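Local coordinates for FixK2 protein (Bradyrhizobium japonicum, PDB 4I2O) that binds DNA as a transcription regulator of the CRP/FNR superfamily and probably controls genes connected with nitrogen fixation, at residues Ala162-Glu167 and Met178-Ser183; Arg200-Leu205 and Gly209-Ser214. The protein carries 1 engineered substitution. One frame throughout, in Å; residues are numbered along the deposited sequence.

Contact 1 (Ala162-Glu167 and Met178-Ser183); sequences ATFLLE and MALPMS. Engineered in segment 178-183: Ser183 (natural residue Cys). With nucleotides of chain C.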
loop_
_atom_site.group_PDB
_atom_site.type_symbol
_atom_site.label_atom_id
_atom_site.label_comp_id
_atom_site.label_asym_id
_atom_site.label_seq_id
_atom_site.Cartn_x
_atom_site.Cartn_y
_atom_site.Cartn_z
ATOM N N ALA A 162 -7.854 -2.173 -16.884
ATOM C CA ALA A 162 -7.012 -1.483 -17.845
ATOM C C ALA A 162 -5.678 -1.136 -17.181
ATOM O O ALA A 162 -4.631 -1.240 -17.816
ATOM C CB ALA A 162 -7.703 -0.231 -18.327
ATOM N N THR A 163 -5.715 -0.718 -15.914
ATOM C CA THR A 163 -4.425 -0.443 -15.213
ATOM C C THR A 163 -3.562 -1.707 -15.223
ATOM O O THR A 163 -2.375 -1.655 -15.546
ATOM C CB THR A 163 -4.653 -0.005 -13.762
ATOM O OG1 THR A 163 -5.398 1.187 -13.832
ATOM C CG2 THR A 163 -3.275 0.318 -13.067
ATOM N N PHE A 164 -4.169 -2.832 -14.858
ATOM C CA PHE A 164 -3.477 -4.103 -14.758
ATOM C C PHE A 164 -2.870 -4.463 -16.101
ATOM O O PHE A 164 -1.667 -4.834 -16.190
ATOM C CB PHE A 164 -4.452 -5.193 -14.314
ATOM C CG PHE A 164 -3.920 -6.600 -14.519
ATOM C CD1 PHE A 164 -3.004 -7.139 -13.572
ATOM C CD2 PHE A 164 -4.330 -7.358 -15.593
ATOM C CE1 PHE A 164 -2.497 -8.428 -13.704
ATOM C CE2 PHE A 164 -3.814 -8.692 -15.791
ATOM C CZ PHE A 164 -2.900 -9.221 -14.812
ATOM N N LEU A 165 -3.650 -4.421 -17.178
ATOM C CA LEU A 165 -3.103 -4.787 -18.519
ATOM C C LEU A 165 -1.924 -3.910 -18.938
ATOM O O LEU A 165 -0.918 -4.377 -19.475
ATOM C CB LEU A 165 -4.168 -4.626 -19.560
ATOM C CG LEU A 165 -5.268 -5.682 -19.474
ATOM C CD1 LEU A 165 -6.530 -5.287 -20.305
ATOM C CD2 LEU A 165 -4.748 -7.104 -19.817
ATOM N N LEU A 166 -2.028 -2.615 -18.696
ATOM C CA LEU A 166 -0.896 -1.736 -18.959
ATOM C C LEU A 166 0.353 -2.009 -18.120
ATOM O O LEU A 166 1.474 -1.924 -18.636
ATOM C CB LEU A 166 -1.330 -0.271 -18.842
ATOM C CG LEU A 166 -2.340 0.236 -19.910
ATOM C CD1 LEU A 166 -2.929 1.556 -19.380
ATOM C CD2 LEU A 166 -1.679 0.447 -21.257
ATOM N N GLU A 167 0.163 -2.304 -16.828
ATOM C CA GLU A 167 1.284 -2.688 -15.968
ATOM C C GLU A 167 1.934 -3.975 -16.503
ATOM O O GLU A 167 3.189 -4.097 -16.604
ATOM C CB GLU A 167 0.798 -2.915 -14.531
ATOM C CG GLU A 167 1.967 -3.292 -13.631
ATOM C CD GLU A 167 1.585 -3.631 -12.215
ATOM O OE1 GLU A 167 0.399 -3.898 -11.892
ATOM O OE2 GLU A 167 2.496 -3.632 -11.386
ATOM N N MET A 178 1.784 -10.321 -24.284
ATOM C CA MET A 178 1.916 -10.676 -22.877
ATOM C C MET A 178 1.508 -12.119 -22.696
ATOM O O MET A 178 0.359 -12.486 -22.988
ATOM C CB MET A 178 0.887 -9.842 -22.061
ATOM C CG MET A 178 0.923 -8.447 -22.441
ATOM S SD MET A 178 0.027 -7.502 -21.208
ATOM C CE MET A 178 -1.629 -7.557 -21.862
ATOM N N ALA A 179 2.401 -12.932 -22.171
ATOM C CA ALA A 179 2.030 -14.285 -21.792
ATOM C C ALA A 179 1.846 -14.213 -20.290
ATOM O O ALA A 179 2.834 -14.125 -19.512
ATOM C CB ALA A 179 3.131 -15.290 -22.166
ATOM N N LEU A 180 0.599 -14.164 -19.858
ATOM C CA LEU A 180 0.323 -13.872 -18.452
ATOM C C LEU A 180 0.485 -15.180 -17.716
ATOM O O LEU A 180 0.037 -16.241 -18.228
ATOM C CB LEU A 180 -1.145 -13.434 -18.310
ATOM C CG LEU A 180 -1.419 -12.001 -18.774
ATOM C CD1 LEU A 180 -2.940 -11.742 -18.572
ATOM C CD2 LEU A 180 -0.530 -10.949 -18.079
ATOM N N PRO A 181 1.171 -15.163 -16.574
ATOM C CA PRO A 181 1.388 -16.483 -15.939
ATOM C C PRO A 181 0.282 -16.885 -14.983
ATOM O O PRO A 181 0.275 -18.079 -14.598
ATOM C CB PRO A 181 2.669 -16.294 -15.118
ATOM C CG PRO A 181 2.610 -14.756 -14.728
ATOM C CD PRO A 181 2.108 -14.130 -16.061
ATOM N N MET A 182 -0.616 -15.961 -14.594
ATOM C CA MET A 182 -1.574 -16.220 -13.549
ATOM C C MET A 182 -3.043 -16.356 -14.064
ATOM O O MET A 182 -3.398 -15.876 -15.187
ATOM C CB MET A 182 -1.454 -15.061 -12.497
ATOM C CG MET A 182 -2.128 -13.747 -12.953
ATOM S SD MET A 182 -1.357 -12.852 -14.292
ATOM C CE MET A 182 0.085 -12.053 -13.560
ATOM N N SER A 183 -3.860 -16.993 -13.227
ATOM C CA SER A 183 -5.262 -17.254 -13.482
ATOM C C SER A 183 -6.102 -16.010 -13.316
ATOM O O SER A 183 -5.636 -15.000 -12.784
ATOM C CB SER A 183 -5.769 -18.281 -12.456
ATOM O OG SER A 183 -5.712 -17.670 -11.164
ATOM P P DA C 7 -7.912 -19.009 -16.119
ATOM O OP1 DA C 7 -6.679 -18.429 -16.697
ATOM O OP2 DA C 7 -8.388 -18.591 -14.750
ATOM O "O5'" DA C 7 -9.153 -18.775 -17.071
ATOM C "C5'" DA C 7 -9.052 -19.187 -18.527
ATOM C "C4'" DA C 7 -10.428 -18.895 -19.144
ATOM O "O4'" DA C 7 -11.360 -19.893 -18.660
ATOM C "C3'" DA C 7 -10.998 -17.530 -18.808
ATOM O "O3'" DA C 7 -11.040 -16.872 -20.118
ATOM C "C2'" DA C 7 -12.423 -17.812 -18.230
ATOM C "C1'" DA C 7 -12.632 -19.284 -18.680
ATOM N N9 DA C 7 -13.413 -20.035 -17.696
ATOM C C8 DA C 7 -13.120 -20.252 -16.373
ATOM N N7 DA C 7 -14.008 -20.988 -15.725
ATOM C C5 DA C 7 -14.945 -21.325 -16.716
ATOM C C6 DA C 7 -16.124 -22.069 -16.666
ATOM N N6 DA C 7 -16.490 -22.644 -15.507
ATOM N N1 DA C 7 -16.851 -22.235 -17.838
ATOM C C2 DA C 7 -16.352 -21.590 -18.927
ATOM N N3 DA C 7 -15.224 -20.818 -19.049
ATOM C C4 DA C 7 -14.586 -20.750 -17.920
#

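Contact 2 (Arg200-Leu205 and Gly209-Ser214); sequences RALSQL and GILGFS. With nucleotides of chain C.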
loop_
_atom_site.group_PDB
_atom_site.type_symbol
_atom_site.label_atom_id
_atom_site.label_comp_id
_atom_site.label_asym_id
_atom_site.label_seq_id
_atom_site.Cartn_x
_atom_site.Cartn_y
_atom_site.Cartn_z
ATOM N N ARG A 200 -15.296 -10.454 -17.708
ATOM C CA ARG A 200 -16.207 -9.616 -18.466
ATOM C C ARG A 200 -15.543 -8.387 -19.032
ATOM O O ARG A 200 -15.834 -7.994 -20.176
ATOM C CB ARG A 200 -17.448 -9.173 -17.583
ATOM C CG ARG A 200 -18.214 -10.353 -16.961
ATOM C CD ARG A 200 -19.482 -9.858 -16.117
ATOM N NE ARG A 200 -19.798 -10.810 -15.051
ATOM C CZ ARG A 200 -20.439 -11.958 -15.248
ATOM N NH1 ARG A 200 -20.846 -12.321 -16.477
ATOM N NH2 ARG A 200 -20.660 -12.759 -14.210
ATOM N N ALA A 201 -14.654 -7.769 -18.251
ATOM C CA ALA A 201 -13.977 -6.568 -18.696
ATOM C C ALA A 201 -13.043 -6.939 -19.847
ATOM O O ALA A 201 -12.969 -6.234 -20.866
ATOM C CB ALA A 201 -13.156 -5.952 -17.548
ATOM N N LEU A 202 -12.322 -8.051 -19.690
ATOM C CA LEU A 202 -11.452 -8.534 -20.794
ATOM C C LEU A 202 -12.260 -8.878 -22.039
ATOM O O LEU A 202 -11.854 -8.559 -23.163
ATOM C CB LEU A 202 -10.623 -9.742 -20.349
ATOM C CG LEU A 202 -9.619 -9.437 -19.269
ATOM C CD1 LEU A 202 -8.998 -10.792 -18.818
ATOM C CD2 LEU A 202 -8.498 -8.509 -19.810
ATOM N N SER A 203 -13.415 -9.514 -21.861
ATOM C CA SER A 203 -14.291 -9.780 -23.013
ATOM C C SER A 203 -14.724 -8.526 -23.735
ATOM O O SER A 203 -14.755 -8.468 -24.956
ATOM C CB SER A 203 -15.542 -10.587 -22.620
ATOM O OG SER A 203 -15.221 -11.942 -22.296
ATOM N N GLN A 204 -15.091 -7.514 -22.957
ATOM C CA GLN A 204 -15.490 -6.264 -23.537
ATOM C C GLN A 204 -14.355 -5.577 -24.311
ATOM O O GLN A 204 -14.608 -5.036 -25.403
ATOM C CB GLN A 204 -16.013 -5.366 -22.386
ATOM C CG GLN A 204 -16.574 -4.030 -22.796
ATOM C CD GLN A 204 -17.051 -3.260 -21.575
ATOM O OE1 GLN A 204 -17.264 -3.853 -20.505
ATOM N NE2 GLN A 204 -17.181 -1.938 -21.711
ATOM N N LEU A 205 -13.129 -5.604 -23.753
ATOM C CA LEU A 205 -11.960 -4.960 -24.408
ATOM C C LEU A 205 -11.664 -5.676 -25.713
ATOM O O LEU A 205 -11.333 -5.040 -26.738
ATOM C CB LEU A 205 -10.709 -4.963 -23.497
ATOM C CG LEU A 205 -10.878 -4.164 -22.201
ATOM C CD1 LEU A 205 -9.695 -4.466 -21.195
ATOM C CD2 LEU A 205 -10.955 -2.672 -22.576
ATOM N N GLY A 209 -11.964 -4.281 -29.820
ATOM C CA GLY A 209 -10.775 -4.231 -30.663
ATOM C C GLY A 209 -9.551 -3.724 -29.896
ATOM O O GLY A 209 -8.484 -3.494 -30.486
ATOM N N ILE A 210 -9.686 -3.559 -28.586
ATOM C CA ILE A 210 -8.547 -3.092 -27.794
ATOM C C ILE A 210 -7.468 -4.117 -27.498
ATOM O O ILE A 210 -6.284 -3.762 -27.425
ATOM C CB ILE A 210 -9.015 -2.309 -26.548
ATOM C CG1 ILE A 210 -9.790 -1.082 -27.010
ATOM C CG2 ILE A 210 -7.808 -1.893 -25.657
ATOM C CD1 ILE A 210 -10.525 -0.368 -25.827
ATOM N N LEU A 211 -7.829 -5.391 -27.363
ATOM C CA LEU A 211 -6.809 -6.406 -27.203
ATOM C C LEU A 211 -7.138 -7.588 -28.079
ATOM O O LEU A 211 -8.267 -7.721 -28.545
ATOM C CB LEU A 211 -6.708 -6.856 -25.762
ATOM C CG LEU A 211 -7.931 -7.342 -25.012
ATOM C CD1 LEU A 211 -8.180 -8.856 -25.207
ATOM C CD2 LEU A 211 -7.739 -7.019 -23.541
ATOM N N GLY A 212 -6.147 -8.438 -28.271
ATOM C CA GLY A 212 -6.312 -9.649 -29.072
ATOM C C GLY A 212 -6.021 -10.785 -28.097
ATOM O O GLY A 212 -5.228 -10.587 -27.161
ATOM N N PHE A 213 -6.589 -11.975 -28.341
ATOM C CA PHE A 213 -6.263 -13.173 -27.549
ATOM C C PHE A 213 -5.678 -14.248 -28.437
ATOM O O PHE A 213 -6.058 -14.385 -29.602
ATOM C CB PHE A 213 -7.519 -13.812 -26.927
ATOM C CG PHE A 213 -8.081 -13.070 -25.744
ATOM C CD1 PHE A 213 -7.389 -13.047 -24.551
ATOM C CD2 PHE A 213 -9.333 -12.507 -25.814
ATOM C CE1 PHE A 213 -7.936 -12.383 -23.434
ATOM C CE2 PHE A 213 -9.885 -11.870 -24.724
ATOM C CZ PHE A 213 -9.163 -11.806 -23.534
ATOM N N SER A 214 -4.759 -15.027 -27.870
ATOM C CA SER A 214 -4.251 -16.226 -28.533
ATOM C C SER A 214 -4.349 -17.337 -27.498
ATOM O O SER A 214 -3.344 -17.929 -27.087
ATOM C CB SER A 214 -2.815 -16.033 -28.987
ATOM O OG SER A 214 -2.799 -15.363 -30.227
ATOM P P DG C 10 -24.073 -13.980 -22.979
ATOM O OP1 DG C 10 -24.794 -14.115 -24.260
ATOM O OP2 DG C 10 -23.545 -12.680 -22.522
ATOM O "O5'" DG C 10 -25.021 -14.479 -21.792
ATOM C "C5'" DG C 10 -25.599 -15.793 -21.877
ATOM C "C4'" DG C 10 -26.418 -15.956 -20.601
ATOM O "O4'" DG C 10 -25.523 -16.164 -19.462
ATOM C "C3'" DG C 10 -27.356 -14.786 -20.250
ATOM O "O3'" DG C 10 -28.590 -15.421 -20.015
ATOM C "C2'" DG C 10 -26.748 -14.214 -18.982
ATOM C "C1'" DG C 10 -26.064 -15.426 -18.371
ATOM N N9 DG C 10 -24.934 -15.122 -17.461
ATOM C C8 DG C 10 -23.781 -14.399 -17.713
ATOM N N7 DG C 10 -22.981 -14.343 -16.685
ATOM C C5 DG C 10 -23.616 -15.106 -15.706
ATOM C C6 DG C 10 -23.205 -15.432 -14.404
ATOM O O6 DG C 10 -22.136 -15.109 -13.863
ATOM N N1 DG C 10 -24.121 -16.252 -13.759
ATOM C C2 DG C 10 -25.317 -16.671 -14.308
ATOM N N2 DG C 10 -26.107 -17.432 -13.523
ATOM N N3 DG C 10 -25.701 -16.409 -15.562
ATOM C C4 DG C 10 -24.826 -15.589 -16.178
ATOM P P DT C 9 -17.484 -14.603 -23.766
ATOM O OP1 DT C 9 -17.545 -14.752 -25.233
ATOM O OP2 DT C 9 -17.020 -13.346 -23.134
ATOM O "O5'" DT C 9 -18.913 -14.863 -23.083
ATOM C "C5'" DT C 9 -19.717 -16.011 -23.548
ATOM C "C4'" DT C 9 -20.834 -16.095 -22.532
ATOM O "O4'" DT C 9 -20.350 -16.391 -21.192
ATOM C "C3'" DT C 9 -21.633 -14.804 -22.361
ATOM O "O3'" DT C 9 -22.887 -15.070 -22.997
ATOM C "C2'" DT C 9 -21.837 -14.671 -20.868
ATOM C "C1'" DT C 9 -21.377 -15.996 -20.309
ATOM N N1 DT C 9 -20.752 -16.004 -18.944
ATOM C C2 DT C 9 -21.258 -16.932 -18.036
ATOM O O2 DT C 9 -22.218 -17.690 -18.270
ATOM N N3 DT C 9 -20.647 -16.951 -16.817
ATOM C C4 DT C 9 -19.569 -16.184 -16.425
ATOM O O4 DT C 9 -19.078 -16.313 -15.297
ATOM C C5 DT C 9 -19.062 -15.248 -17.407
ATOM C C7 DT C 9 -17.874 -14.360 -17.025
ATOM C C6 DT C 9 -19.638 -15.232 -18.625
#

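Contact 1 (Ala162-Glu167 and Met178-Ser183)
Phe164 and Met182 approach each other from opposite directions and meet where the thioether reaches the rim of the ring: SD of Met182 lies 4.0 Å from CZ of Phe164 and almost in the ring plane, 86° off the normal. This is an edge-on Met-aromatic contact. The bend of the Met182 chain at chi2 (-70°) turns SD toward the ring, and a further bend at chi3 carries only the methyl CE, while Phe164 carries its ring out with CG anti to the backbone N (chi1 165°). Leu180 touches the same rim at another point, CD1 standing 4.2 Å from CE2 of Phe164. The closer packing lies one residue on, where Leu165 and Met178 cross at about a right angle. Met178 is bent at chi3, which puts its methyl CE 3.8 Å from CD2 of Leu165, while its SD rests 3.7 Å from the backbone O of Leu165, a van der Waals neighbour. Ile219 and Leu221 of strand 218-221 lie against Met178, and Ile187 of helix 184-191 touches both Phe164 and Met182. This buried side contrasts with the far end of segment 178-183, where Pro181 and Ser183 are partly exposed and, at Ser183, the DNA backbone comes close. Ser183, an engineered replacement of the natural cysteine, is the N-cap of helix 184-191: its OG accepts a hydrogen bond from Asp186 N. Its CB stands 3.5 Å from OP2 of DA7 of chain C. The buried part, with no hydrogen bond across it, thus rests on shape and dispersion between thioether, leucine and ring, whereas the polar work, the Ser183 cap beside a phosphate, falls at the rim.

Contact 2 (Arg200-Leu205 and Gly209-Ser214)
Phe213 turns its ring edge to Leu202, with CZ 4.1 Å from CB of Leu202, while CD1 of Leu211 lies over one face, offset toward the rim; His206 meets the same ring with its plane inclined. The second flat group, the guanidinium of Arg200, has the methyl C7 of DT9 of chain C 3.6 Å above one face, and O6 of DG10 of chain C at its edge, in plane. There NH1 donates to N7 of DG10 of chain C at 2.9 Å (153° at the hydrogen) and NH2 to O6 of the same base at 2.8 Å (157°), a paired grip that fixes the rotation of the group. A leucine in place of Arg200 would probably leave N7 and O6 of this guanine without their donors and the thymine methyl without its flat neighbour. Ser203 also meets the DNA, its OG donating to OP2 of DT9 of chain C, although the very short separation is doubtful in detail. Away from the DNA the side chains meet through apolar groups alone. Leu205 presents CB to CD2 of Leu211 at 3.6 Å, the two side chains crossing nearly perpendicularly, and its CD2 meets CD1 of Ile210 at 4.0 Å. Leu211 holds CG between backbone N and carbonyl carbon (chi1 54°), which sets CD2 against Leu205 and CD1 on the Phe213 ring. The exception is backbone: Leu205 O accepts from Ile210 N at 2.9 Å, closing a Schellman motif in which Gly209, with positive phi, ends helix 195-207; a side chain there would be jammed against the preceding carbonyl. Such an arrangement, a recognition helix reading guanine in the major groove and turning into the first strand of a beta hairpin, is that of the winged helix-turn-helix domain of CRP-like regulators.

Both contacts belong to the DNA-binding domain and reach one small antiparallel sheet from its two outermost strands, 177-179 in contact 1 and 211-213 in contact 2, with 218-221 between them. Their centres lie about 12 Å apart, and Leu165 joins them: its CD1 packs 3.4 Å from CD1 of Leu205, continuing one hydrophobic core beneath the recognition helix. Contact 1 is the more inward, every touching residue being buried and sulfur supplying much of its chemistry. Contact 2 adds a helix-ending backbone bond to its leucine packing and spreads polar groups over the DNA-facing side, where bases are read; contact 1 meets the DNA merely beside a phosphate.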